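Local coordinates for protein phosphodiesterase (Salpingoeca rosetta, PDB 7CJ3) that belongs to the bacteriorhodopsin-like family and holds retinal within a transmembrane helical bundle, at residues H198-F203 against L224-I229; A148-R153 against F211-P216. One frame throughout, in Å; residues are numbered along the deposited sequence.

Contacts 1 and 2 both involve the hairpin of helix 178-207, its loop and helix 219-233: contact 1 joins the two helices inside the bundle, and contact 2 sets their loop on the end of helix 128-149. Contact 1 is mainly buried and works through an arginine stacked on a tryptophan beside a lipid, with apolar packing behind it. Contact 2 is only partly buried: the stem of Arg150 lies on the prolines of the loop and its NE gives one weak hydrogen bond, while backbone carbonyls meet proline and phenylalanine carbons. The two meet where Met202 of 198-203 packs on Ser149 and Ala151 of 148-153.

Contact 1: H198-F203 against L224-I229; sequences HMWGMF and LLRCEI. With OLC ((2R)-2,3-dihydroxypropyl (9Z)-octadec-9-enoate), chain N; OLC ((2R)-2,3-dihydroxypropyl (9Z)-octadec-9-enoate), chain O.
Helices 178-207 and 219-233 run antiparallel here, their local axes at 172° and 9.8 Å apart at closest approach, with Trp200 and Arg226 level across the gap. The contact shows how an arginine can lie within a membrane bundle, its stem and most of its guanidinium over an indole and its NH2 near a lipid. Its CG sits between the backbone N and the carbonyl carbon (chi1 61°), and from there the chain runs extended across one face of the Trp200 indole. Arg226 CD lies 3.7 Å from the centroid of the six-membered ring, a CH-pi contact almost along the ring normal. Farther out the guanidinium lies flat on the indole, planes 11° apart, and CZ is 4.0 Å from the centroid of the five-membered ring in a cation-pi contact. Arg226 NH1 also sends a weak hydrogen bond of 3.4 Å to Trp200 O, which lies at the guanidinium edge. The opposite indole face meets C9 of (2R)-2,3-dihydroxypropyl (9Z)-octadec-9-enoate, and Trp200 NE1 donates to its O19 at 3.0 Å, leaving the ring between arginine and lipid. These helices belong to the helical bundle of the bacteriorhodopsin-like domain, and the side chain of Ile229 is about 7 Å from the retinal. Behind the stack the contact becomes apolar. Met199 has CG anti to its own nitrogen and then bends, setting CE 3.6 Å from Ile229 CG2 while SD rests against Arg226 CB. Phe203 crosses Leu225 at about a right angle, its CE1 3.9 Å from Leu225 CB, and Phe203 CB meets Arg226 CD. Leu225 reaches on to Leu268 and Ile271 of helix 250-277, while Phe203 and Ile229 both touch Cys145 of helix 128-149.

Contact 2: A148-R153 against F211-P216; sequences ASRADR and FQPPPP
Arg150 reaches across to the proline run with its aliphatic stem and the start of its guanidinium, and it gives up the largest surface to the contact. It is the first residue to leave the helix, with the positive phi of a Schellman motif, an example of how a helix terminus can present a side chain to a passing loop. A bend at chi2 (-78°) carries the chain along the loop: CB packs 3.9 Å from Pro213 CG, and NE makes a weak hydrogen bond of 3.3 Å to Pro214 O. Pro216 comes from the opposite direction, its CD 3.4 Å from Arg150 NE and 3.2 Å from Ala148 O. The same carbonyl also lies near Pro215 CB. Earlier in the loop, Phe211 brings the tip of its ring to the backbone: CZ is 3.4 Å from Ser149 O, while Arg150 O lies at the ring edge, in its plane. Ser149 OG turns back to bond Cys145 O within helix 128-149. Beyond the loop, Ser149 and Phe211 both pack on Ala206 of helix 178-207, so the loop leading to helix 219-233 lies against the end of helix 128-149.

Contact 1: H198-F203 against L224-I229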
ATOM      1  N   HIS B 198     -10.599   2.883 -27.501  1.00 33.37           N
ATOM      2  CA  HIS B 198     -10.353   4.315 -27.797  1.00 32.72           C
ATOM      3  C   HIS B 198      -9.257   4.844 -26.880  1.00 31.38           C
ATOM      4  O   HIS B 198      -8.436   5.654 -27.369  1.00 33.81           O
ATOM      5  CB  HIS B 198     -11.635   5.134 -27.726  1.00 33.23           C
ATOM      6  CG  HIS B 198     -12.434   5.069 -28.981  1.00 36.50           C
ATOM      7  ND1 HIS B 198     -13.388   4.107 -29.209  1.00 37.65           N
ATOM      8  CD2 HIS B 198     -12.408   5.864 -30.081  1.00 40.07           C
ATOM      9  CE1 HIS B 198     -13.937   4.334 -30.398  1.00 41.19           C
ATOM     10  NE2 HIS B 198     -13.342   5.398 -30.952  1.00 38.81           N
ATOM     11  N   MET B 199      -9.217   4.391 -25.626  1.00 28.60           N
ATOM     12  CA  MET B 199      -8.101   4.729 -24.702  1.00 27.42           C
ATOM     13  C   MET B 199      -6.786   4.238 -25.314  1.00 26.23           C
ATOM     14  O   MET B 199      -5.811   5.033 -25.335  1.00 25.20           O
ATOM     15  CB  MET B 199      -8.274   4.070 -23.335  1.00 28.41           C
ATOM     16  CG  MET B 199      -7.179   4.432 -22.365  1.00 29.78           C
ATOM     17  SD  MET B 199      -5.780   3.246 -22.320  1.00 31.76           S
ATOM     18  CE  MET B 199      -6.674   1.706 -22.083  1.00 32.26           C
ATOM     19  N   TRP B 200      -6.769   2.969 -25.760  1.00 25.46           N
ATOM     20  CA  TRP B 200      -5.612   2.311 -26.421  1.00 26.61           C
ATOM     21  C   TRP B 200      -5.208   3.162 -27.639  1.00 28.59           C
ATOM     22  O   TRP B 200      -4.014   3.494 -27.765  1.00 28.35           O
ATOM     23  CB  TRP B 200      -5.943   0.844 -26.755  1.00 27.81           C
ATOM     24  CG  TRP B 200      -4.759   0.031 -27.189  1.00 28.53           C
ATOM     25  CD1 TRP B 200      -4.256  -0.077 -28.454  1.00 28.88           C
ATOM     26  CD2 TRP B 200      -3.902  -0.779 -26.359  1.00 28.41           C
ATOM     27  NE1 TRP B 200      -3.155  -0.889 -28.465  1.00 27.63           N
ATOM     28  CE2 TRP B 200      -2.903  -1.317 -27.192  1.00 26.79           C
ATOM     29  CE3 TRP B 200      -3.870  -1.086 -24.998  1.00 30.11           C
ATOM     30  CZ2 TRP B 200      -1.890  -2.133 -26.709  1.00 28.06           C
ATOM     31  CZ3 TRP B 200      -2.876  -1.908 -24.520  1.00 31.60           C
ATOM     32  CH2 TRP B 200      -1.898  -2.424 -25.371  1.00 31.83           C
ATOM     33  N   GLY B 201      -6.192   3.616 -28.418  1.00 29.86           N
ATOM     34  CA  GLY B 201      -6.013   4.474 -29.604  1.00 34.14           C
ATOM     35  C   GLY B 201      -5.213   5.735 -29.325  1.00 37.55           C
ATOM     36  O   GLY B 201      -4.203   5.971 -30.022  1.00 39.51           O
ATOM     37  N   MET B 202      -5.649   6.537 -28.354  1.00 43.72           N
ATOM     38  CA  MET B 202      -5.127   7.920 -28.144  1.00 41.02           C
ATOM     39  C   MET B 202      -3.691   7.864 -27.610  1.00 36.48           C
ATOM     40  O   MET B 202      -2.895   8.742 -27.989  1.00 35.62           O
ATOM     41  CB  MET B 202      -6.032   8.743 -27.216  1.00 42.73           C
ATOM     42  CG  MET B 202      -6.075   8.272 -25.783  1.00 49.27           C
ATOM     43  SD  MET B 202      -6.916   9.476 -24.683  1.00 53.76           S
ATOM     44  CE  MET B 202      -8.612   9.326 -25.243  1.00 48.86           C
ATOM     45  N   PHE B 203      -3.359   6.856 -26.797  1.00 33.95           N
ATOM     46  CA  PHE B 203      -1.963   6.555 -26.390  1.00 34.19           C
ATOM     47  C   PHE B 203      -1.116   6.181 -27.610  1.00 37.97           C
ATOM     48  O   PHE B 203       0.064   6.573 -27.630  1.00 38.01           O
ATOM     49  CB  PHE B 203      -1.920   5.409 -25.396  1.00 32.84           C
ATOM     50  CG  PHE B 203      -2.144   5.851 -23.983  1.00 34.92           C
ATOM     51  CD1 PHE B 203      -1.166   6.555 -23.310  1.00 32.75           C
ATOM     52  CD2 PHE B 203      -3.334   5.568 -23.328  1.00 35.02           C
ATOM     53  CE1 PHE B 203      -1.360   6.941 -21.993  1.00 33.66           C
ATOM     54  CE2 PHE B 203      -3.533   5.981 -22.017  1.00 33.91           C
ATOM     55  CZ  PHE B 203      -2.537   6.654 -21.354  1.00 32.57           C
ATOM     56  N   LEU B 224       3.254   1.294 -21.364  1.00 27.00           N
ATOM     57  CA  LEU B 224       3.088   0.671 -20.021  1.00 27.15           C
ATOM     58  C   LEU B 224       1.789   1.169 -19.373  1.00 27.24           C
ATOM     59  O   LEU B 224       1.109   0.357 -18.713  1.00 25.75           O
ATOM     60  CB  LEU B 224       4.323   0.985 -19.183  1.00 29.73           C
ATOM     61  CG  LEU B 224       5.524   0.148 -19.593  1.00 31.19           C
ATOM     62  CD1 LEU B 224       6.715   0.484 -18.722  1.00 34.22           C
ATOM     63  CD2 LEU B 224       5.203  -1.341 -19.506  1.00 30.12           C
ATOM     64  N   LEU B 225       1.414   2.430 -19.608  1.00 24.77           N
ATOM     65  CA  LEU B 225       0.161   2.991 -19.072  1.00 26.22           C
ATOM     66  C   LEU B 225      -1.072   2.300 -19.681  1.00 23.25           C
ATOM     67  O   LEU B 225      -1.924   1.842 -18.890  1.00 20.49           O
ATOM     68  CB  LEU B 225       0.169   4.503 -19.304  1.00 31.52           C
ATOM     69  CG  LEU B 225       0.993   5.294 -18.279  1.00 35.65           C
ATOM     70  CD1 LEU B 225       0.983   6.787 -18.590  1.00 37.65           C
ATOM     71  CD2 LEU B 225       0.503   5.043 -16.859  1.00 34.03           C
ATOM     72  N   ARG B 226      -1.198   2.241 -21.013  1.00 20.50           N
ATOM     73  CA  ARG B 226      -2.372   1.617 -21.689  1.00 19.26           C
ATOM     74  C   ARG B 226      -2.481   0.106 -21.379  1.00 19.58           C
ATOM     75  O   ARG B 226      -3.618  -0.432 -21.391  1.00 16.19           O
ATOM     76  CB  ARG B 226      -2.335   1.880 -23.191  1.00 19.46           C
ATOM     77  CG  ARG B 226      -1.132   1.318 -23.930  1.00 19.86           C
ATOM     78  CD  ARG B 226      -1.241   1.665 -25.407  1.00 21.04           C
ATOM     79  NE  ARG B 226      -0.183   1.105 -26.241  1.00 22.24           N
ATOM     80  CZ  ARG B 226      -0.180   1.138 -27.573  1.00 24.30           C
ATOM     81  NH1 ARG B 226      -1.171   1.707 -28.234  1.00 24.96           N
ATOM     82  NH2 ARG B 226       0.811   0.616 -28.260  1.00 25.71           N
ATOM     83  N   CYS B 227      -1.351  -0.572 -21.121  1.00 20.66           N
ATOM     84  CA  CYS B 227      -1.296  -2.002 -20.701  1.00 20.25           C
ATOM     85  C   CYS B 227      -1.776  -2.094 -19.247  1.00 19.57           C
ATOM     86  O   CYS B 227      -2.536  -2.998 -18.915  1.00 20.32           O
ATOM     87  CB  CYS B 227       0.108  -2.589 -20.848  1.00 21.17           C
ATOM     88  SG  CYS B 227       0.708  -2.844 -22.545  1.00 25.28           S
ATOM     89  N   GLU B 228      -1.362  -1.156 -18.399  1.00 21.39           N
ATOM     90  CA  GLU B 228      -1.705  -1.168 -16.959  1.00 23.49           C
ATOM     91  C   GLU B 228      -3.233  -1.100 -16.794  1.00 24.56           C
ATOM     92  O   GLU B 228      -3.761  -1.901 -15.987  1.00 24.07           O
ATOM     93  CB  GLU B 228      -1.022  -0.002 -16.259  1.00 26.07           C
ATOM     94  CG  GLU B 228      -0.990  -0.127 -14.748  1.00 27.74           C
ATOM     95  CD  GLU B 228      -2.200   0.368 -13.974  1.00 28.49           C
ATOM     96  OE1 GLU B 228      -2.337  -0.127 -12.845  1.00 33.37           O
ATOM     97  OE2 GLU B 228      -2.990   1.227 -14.459  1.00 27.46           O
ATOM     98  N   ILE B 229      -3.887  -0.176 -17.524  1.00 21.94           N
ATOM     99  CA  ILE B 229      -5.337   0.150 -17.438  1.00 21.30           C
ATOM    100  C   ILE B 229      -6.148  -1.079 -17.870  1.00 21.59           C
ATOM    101  O   ILE B 229      -7.098  -1.474 -17.154  1.00 18.38           O
ATOM    102  CB  ILE B 229      -5.617   1.426 -18.268  1.00 23.04           C
ATOM    103  CG1 ILE B 229      -4.998   2.650 -17.572  1.00 25.49           C
ATOM    104  CG2 ILE B 229      -7.109   1.643 -18.530  1.00 22.55           C
ATOM    105  CD1 ILE B 229      -4.787   3.837 -18.464  1.00 25.21           C
TER
HETATM  106  C18 OLC N 404     -12.498  -8.608 -20.607  1.00 33.14           C
HETATM  107  C10 OLC N 404      -6.584  -3.132 -26.702  1.00 35.70           C
HETATM  108  C9  OLC N 404      -5.795  -3.160 -27.799  1.00 33.89           C
HETATM  109  C17 OLC N 404     -11.741  -8.324 -21.900  1.00 35.50           C
HETATM  110  C11 OLC N 404      -8.013  -3.579 -26.624  1.00 33.44           C
HETATM  111  C8  OLC N 404      -6.166  -3.619 -29.170  1.00 34.41           C
HETATM  112  C24 OLC N 404       0.389   2.382 -34.089  1.00 55.77           C
HETATM  113  C16 OLC N 404     -11.307  -6.863 -22.138  1.00 37.34           C
HETATM  114  C12 OLC N 404      -8.353  -4.045 -25.226  1.00 34.29           C
HETATM  115  C7  OLC N 404      -5.252  -2.989 -30.214  1.00 37.59           C
HETATM  116  C15 OLC N 404     -10.967  -6.571 -23.612  1.00 40.96           C
HETATM  117  C13 OLC N 404      -9.432  -5.172 -25.227  1.00 39.60           C
HETATM  118  C6  OLC N 404      -5.959  -2.752 -31.553  1.00 45.21           C
HETATM  119  C14 OLC N 404      -9.821  -5.565 -23.764  1.00 42.67           C
HETATM  120  C5  OLC N 404      -6.861  -1.497 -31.670  1.00 52.59           C
HETATM  121  C4  OLC N 404      -6.191  -0.085 -31.745  1.00 62.31           C
HETATM  122  C3  OLC N 404      -4.687  -0.042 -32.086  1.00 67.31           C
HETATM  123  C2  OLC N 404      -3.940   1.267 -31.738  1.00 71.26           C
HETATM  124  C21 OLC N 404       0.032   1.822 -31.609  1.00 59.30           C
HETATM  125  C1  OLC N 404      -2.428   0.995 -31.550  1.00 76.40           C
HETATM  126  C22 OLC N 404       1.059   2.119 -32.734  1.00 58.36           C
HETATM  127  O19 OLC N 404      -2.044  -0.093 -31.101  1.00 84.64           O
HETATM  128  O25 OLC N 404       1.353   2.969 -34.948  1.00 53.34           O
HETATM  129  O23 OLC N 404       1.932   3.229 -32.408  1.00 53.43           O
HETATM  130  O20 OLC N 404      -1.376   1.973 -31.931  1.00 65.84           O
HETATM  131  C18 OLC O 405     -22.407  -9.085 -25.096  1.00 77.21           C
HETATM  132  C10 OLC O 405     -18.195  -2.485 -28.646  1.00 50.81           C
HETATM  133  C9  OLC O 405     -17.576  -1.453 -29.221  1.00 49.59           C
HETATM  134  C17 OLC O 405     -22.661  -8.519 -26.485  1.00 76.68           C
HETATM  135  C11 OLC O 405     -17.866  -3.934 -28.894  1.00 51.27           C
HETATM  136  C8  OLC O 405     -16.480  -1.598 -30.237  1.00 49.48           C
HETATM  137  C24 OLC O 405     -15.092   1.244 -38.475  1.00 85.40           C
HETATM  138  C16 OLC O 405     -21.826  -7.247 -26.688  1.00 84.30           C
HETATM  139  C12 OLC O 405     -19.094  -4.775 -28.560  1.00 59.89           C
HETATM  140  C7  OLC O 405     -15.893  -0.235 -30.630  1.00 50.24           C
HETATM  141  C15 OLC O 405     -21.083  -7.181 -28.038  1.00 82.96           C
HETATM  142  C13 OLC O 405     -18.868  -5.880 -27.518  1.00 68.37           C
HETATM  143  C6  OLC O 405     -15.272  -0.394 -32.011  1.00 55.53           C
HETATM  144  C14 OLC O 405     -19.539  -7.214 -27.907  1.00 76.37           C
HETATM  145  C5  OLC O 405     -14.059   0.474 -32.290  1.00 61.12           C
HETATM  146  C4  OLC O 405     -14.410   1.936 -32.158  1.00 68.93           C
HETATM  147  C3  OLC O 405     -15.361   2.493 -33.228  1.00 84.43           C
HETATM  148  C2  OLC O 405     -14.823   2.363 -34.667  1.00 96.34           C
HETATM  149  C21 OLC O 405     -14.676   3.682 -38.048  1.00 87.13           C
HETATM  150  C1  OLC O 405     -15.331   3.469 -35.589  1.00 96.50           C
HETATM  151  C22 OLC O 405     -14.018   2.340 -38.406  1.00 85.48           C
HETATM  152  O19 OLC O 405     -16.445   3.942 -35.440  1.00101.75           O
HETATM  153  O25 OLC O 405     -14.648   0.035 -37.845  1.00 83.96           O
HETATM  154  O23 OLC O 405     -13.290   2.447 -39.653  1.00 74.62           O
HETATM  155  O20 OLC O 405     -14.493   3.999 -36.666  1.00 90.89           O

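Contact 2: A148-R153 against F211-P216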
ATOM      1  N   ALA B 148      -1.588  13.086 -20.654  1.00 37.16           N
ATOM      2  CA  ALA B 148      -0.384  12.252 -20.906  1.00 36.94           C
ATOM      3  C   ALA B 148      -0.159  12.077 -22.413  1.00 34.69           C
ATOM      4  O   ALA B 148       1.016  12.032 -22.823  1.00 38.13           O
ATOM      5  CB  ALA B 148      -0.517  10.911 -20.229  1.00 34.51           C
ATOM      6  N   SER B 149      -1.239  12.002 -23.200  1.00 28.71           N
ATOM      7  CA  SER B 149      -1.210  11.639 -24.634  1.00 31.86           C
ATOM      8  C   SER B 149      -1.566  12.826 -25.555  1.00 35.58           C
ATOM      9  O   SER B 149      -1.664  12.599 -26.781  1.00 33.34           O
ATOM     10  CB  SER B 149      -2.122  10.437 -24.859  1.00 33.47           C
ATOM     11  OG  SER B 149      -3.503  10.732 -24.615  1.00 29.86           O
ATOM     12  N   ARG B 150      -1.764  14.035 -25.005  1.00 41.53           N
ATOM     13  CA  ARG B 150      -2.147  15.263 -25.757  1.00 42.85           C
ATOM     14  C   ARG B 150      -3.249  14.929 -26.763  1.00 42.26           C
ATOM     15  O   ARG B 150      -3.098  15.261 -27.943  1.00 55.61           O
ATOM     16  CB  ARG B 150      -0.921  15.851 -26.475  1.00 50.87           C
ATOM     17  CG  ARG B 150       0.303  16.044 -25.590  1.00 51.74           C
ATOM     18  CD  ARG B 150       0.288  17.250 -24.683  1.00 52.90           C
ATOM     19  NE  ARG B 150       1.626  17.417 -24.174  1.00 54.11           N
ATOM     20  CZ  ARG B 150       2.081  18.484 -23.529  1.00 60.45           C
ATOM     21  NH1 ARG B 150       1.268  19.489 -23.257  1.00 68.44           N
ATOM     22  NH2 ARG B 150       3.329  18.538 -23.093  1.00 58.83           N
ATOM     23  N   ALA B 151      -4.323  14.274 -26.325  1.00 40.85           N
ATOM     24  CA  ALA B 151      -5.438  13.804 -27.183  1.00 40.53           C
ATOM     25  C   ALA B 151      -6.407  14.951 -27.452  1.00 42.16           C
ATOM     26  O   ALA B 151      -6.332  15.971 -26.718  1.00 41.17           O
ATOM     27  CB  ALA B 151      -6.163  12.676 -26.508  1.00 42.56           C
ATOM     28  N   ASP B 152      -7.293  14.774 -28.441  1.00 48.99           N
ATOM     29  CA  ASP B 152      -8.403  15.726 -28.726  1.00 56.33           C
ATOM     30  C   ASP B 152      -9.357  15.689 -27.522  1.00 55.80           C
ATOM     31  O   ASP B 152      -9.693  14.580 -27.047  1.00 57.02           O
ATOM     32  CB  ASP B 152      -9.041  15.469 -30.101  1.00 63.30           C
ATOM     33  CG  ASP B 152      -8.501  16.345 -31.239  1.00 73.59           C
ATOM     34  OD1 ASP B 152      -7.326  16.802 -31.152  1.00 79.35           O
ATOM     35  OD2 ASP B 152      -9.254  16.580 -32.220  1.00 78.55           O
ATOM     36  N   ARG B 153      -9.752  16.868 -27.037  1.00 58.25           N
ATOM     37  CA  ARG B 153     -10.554  17.062 -25.792  1.00 63.10           C
ATOM     38  C   ARG B 153     -11.926  16.374 -25.935  1.00 59.65           C
ATOM     39  O   ARG B 153     -12.414  15.814 -24.924  1.00 64.27           O
ATOM     40  CB  ARG B 153     -10.635  18.556 -25.450  1.00 60.97           C
ATOM     41  CG  ARG B 153      -9.340  19.163 -24.910  1.00 63.08           C
ATOM     42  CD  ARG B 153      -8.104  19.220 -25.810  1.00 65.96           C
ATOM     43  NE  ARG B 153      -8.301  19.966 -27.056  1.00 66.51           N
ATOM     44  CZ  ARG B 153      -7.361  20.217 -27.963  1.00 61.60           C
ATOM     45  NH1 ARG B 153      -6.117  19.810 -27.770  1.00 63.60           N
ATOM     46  NH2 ARG B 153      -7.660  20.895 -29.059  1.00 61.16           N
ATOM     47  N   PHE B 211       4.290  12.709 -34.170  1.00 43.48           N
ATOM     48  CA  PHE B 211       3.175  13.288 -33.372  1.00 42.37           C
ATOM     49  C   PHE B 211       3.560  14.671 -32.800  1.00 45.99           C
ATOM     50  O   PHE B 211       4.630  14.792 -32.161  1.00 40.96           O
ATOM     51  CB  PHE B 211       2.778  12.306 -32.262  1.00 38.86           C
ATOM     52  CG  PHE B 211       1.615  12.758 -31.414  1.00 35.81           C
ATOM     53  CD1 PHE B 211       0.311  12.714 -31.893  1.00 36.15           C
ATOM     54  CD2 PHE B 211       1.827  13.228 -30.131  1.00 33.87           C
ATOM     55  CE1 PHE B 211      -0.748  13.134 -31.100  1.00 34.77           C
ATOM     56  CE2 PHE B 211       0.768  13.668 -29.345  1.00 38.20           C
ATOM     57  CZ  PHE B 211      -0.517  13.630 -29.834  1.00 35.96           C
ATOM     58  N   GLN B 212       2.724  15.696 -33.027  1.00 49.33           N
ATOM     59  CA  GLN B 212       2.835  17.046 -32.395  1.00 53.65           C
ATOM     60  C   GLN B 212       1.498  17.369 -31.721  1.00 53.69           C
ATOM     61  O   GLN B 212       0.443  17.101 -32.299  1.00 49.65           O
ATOM     62  CB  GLN B 212       3.245  18.131 -33.410  1.00 47.14           C
ATOM     63  N   PRO B 213       1.489  17.951 -30.496  1.00 51.92           N
ATOM     64  CA  PRO B 213       2.709  18.328 -29.779  1.00 50.58           C
ATOM     65  C   PRO B 213       3.331  17.132 -29.061  1.00 53.17           C
ATOM     66  O   PRO B 213       2.614  16.175 -28.751  1.00 53.01           O
ATOM     67  CB  PRO B 213       2.202  19.337 -28.744  1.00 48.92           C
ATOM     68  CG  PRO B 213       0.819  18.821 -28.408  1.00 49.79           C
ATOM     69  CD  PRO B 213       0.279  18.272 -29.720  1.00 49.42           C
ATOM     70  N   PRO B 214       4.653  17.158 -28.754  1.00 53.41           N
ATOM     71  CA  PRO B 214       5.325  16.041 -28.095  1.00 57.13           C
ATOM     72  C   PRO B 214       4.641  15.680 -26.779  1.00 56.58           C
ATOM     73  O   PRO B 214       4.282  16.571 -26.012  1.00 62.51           O
ATOM     74  CB  PRO B 214       6.766  16.530 -27.849  1.00 56.41           C
ATOM     75  CG  PRO B 214       6.952  17.676 -28.823  1.00 56.99           C
ATOM     76  CD  PRO B 214       5.573  18.288 -28.976  1.00 57.16           C
ATOM     77  N   PRO B 215       4.445  14.373 -26.473  1.00 50.58           N
ATOM     78  CA  PRO B 215       3.822  13.972 -25.211  1.00 45.06           C
ATOM     79  C   PRO B 215       4.752  14.247 -24.032  1.00 42.84           C
ATOM     80  O   PRO B 215       5.972  14.236 -24.193  1.00 47.60           O
ATOM     81  CB  PRO B 215       3.547  12.476 -25.413  1.00 48.44           C
ATOM     82  CG  PRO B 215       4.614  12.022 -26.402  1.00 49.81           C
ATOM     83  CD  PRO B 215       4.853  13.221 -27.298  1.00 51.06           C
ATOM     84  N   PRO B 216       4.219  14.525 -22.815  1.00 40.21           N
ATOM     85  CA  PRO B 216       5.063  14.773 -21.642  1.00 39.64           C
ATOM     86  C   PRO B 216       5.760  13.522 -21.091  1.00 39.80           C
ATOM     87  O   PRO B 216       6.596  13.670 -20.217  1.00 40.90           O
ATOM     88  CB  PRO B 216       4.088  15.331 -20.594  1.00 43.09           C
ATOM     89  CG  PRO B 216       2.709  14.832 -21.017  1.00 42.90           C
ATOM     90  CD  PRO B 216       2.782  14.662 -22.516  1.00 41.97           C
TER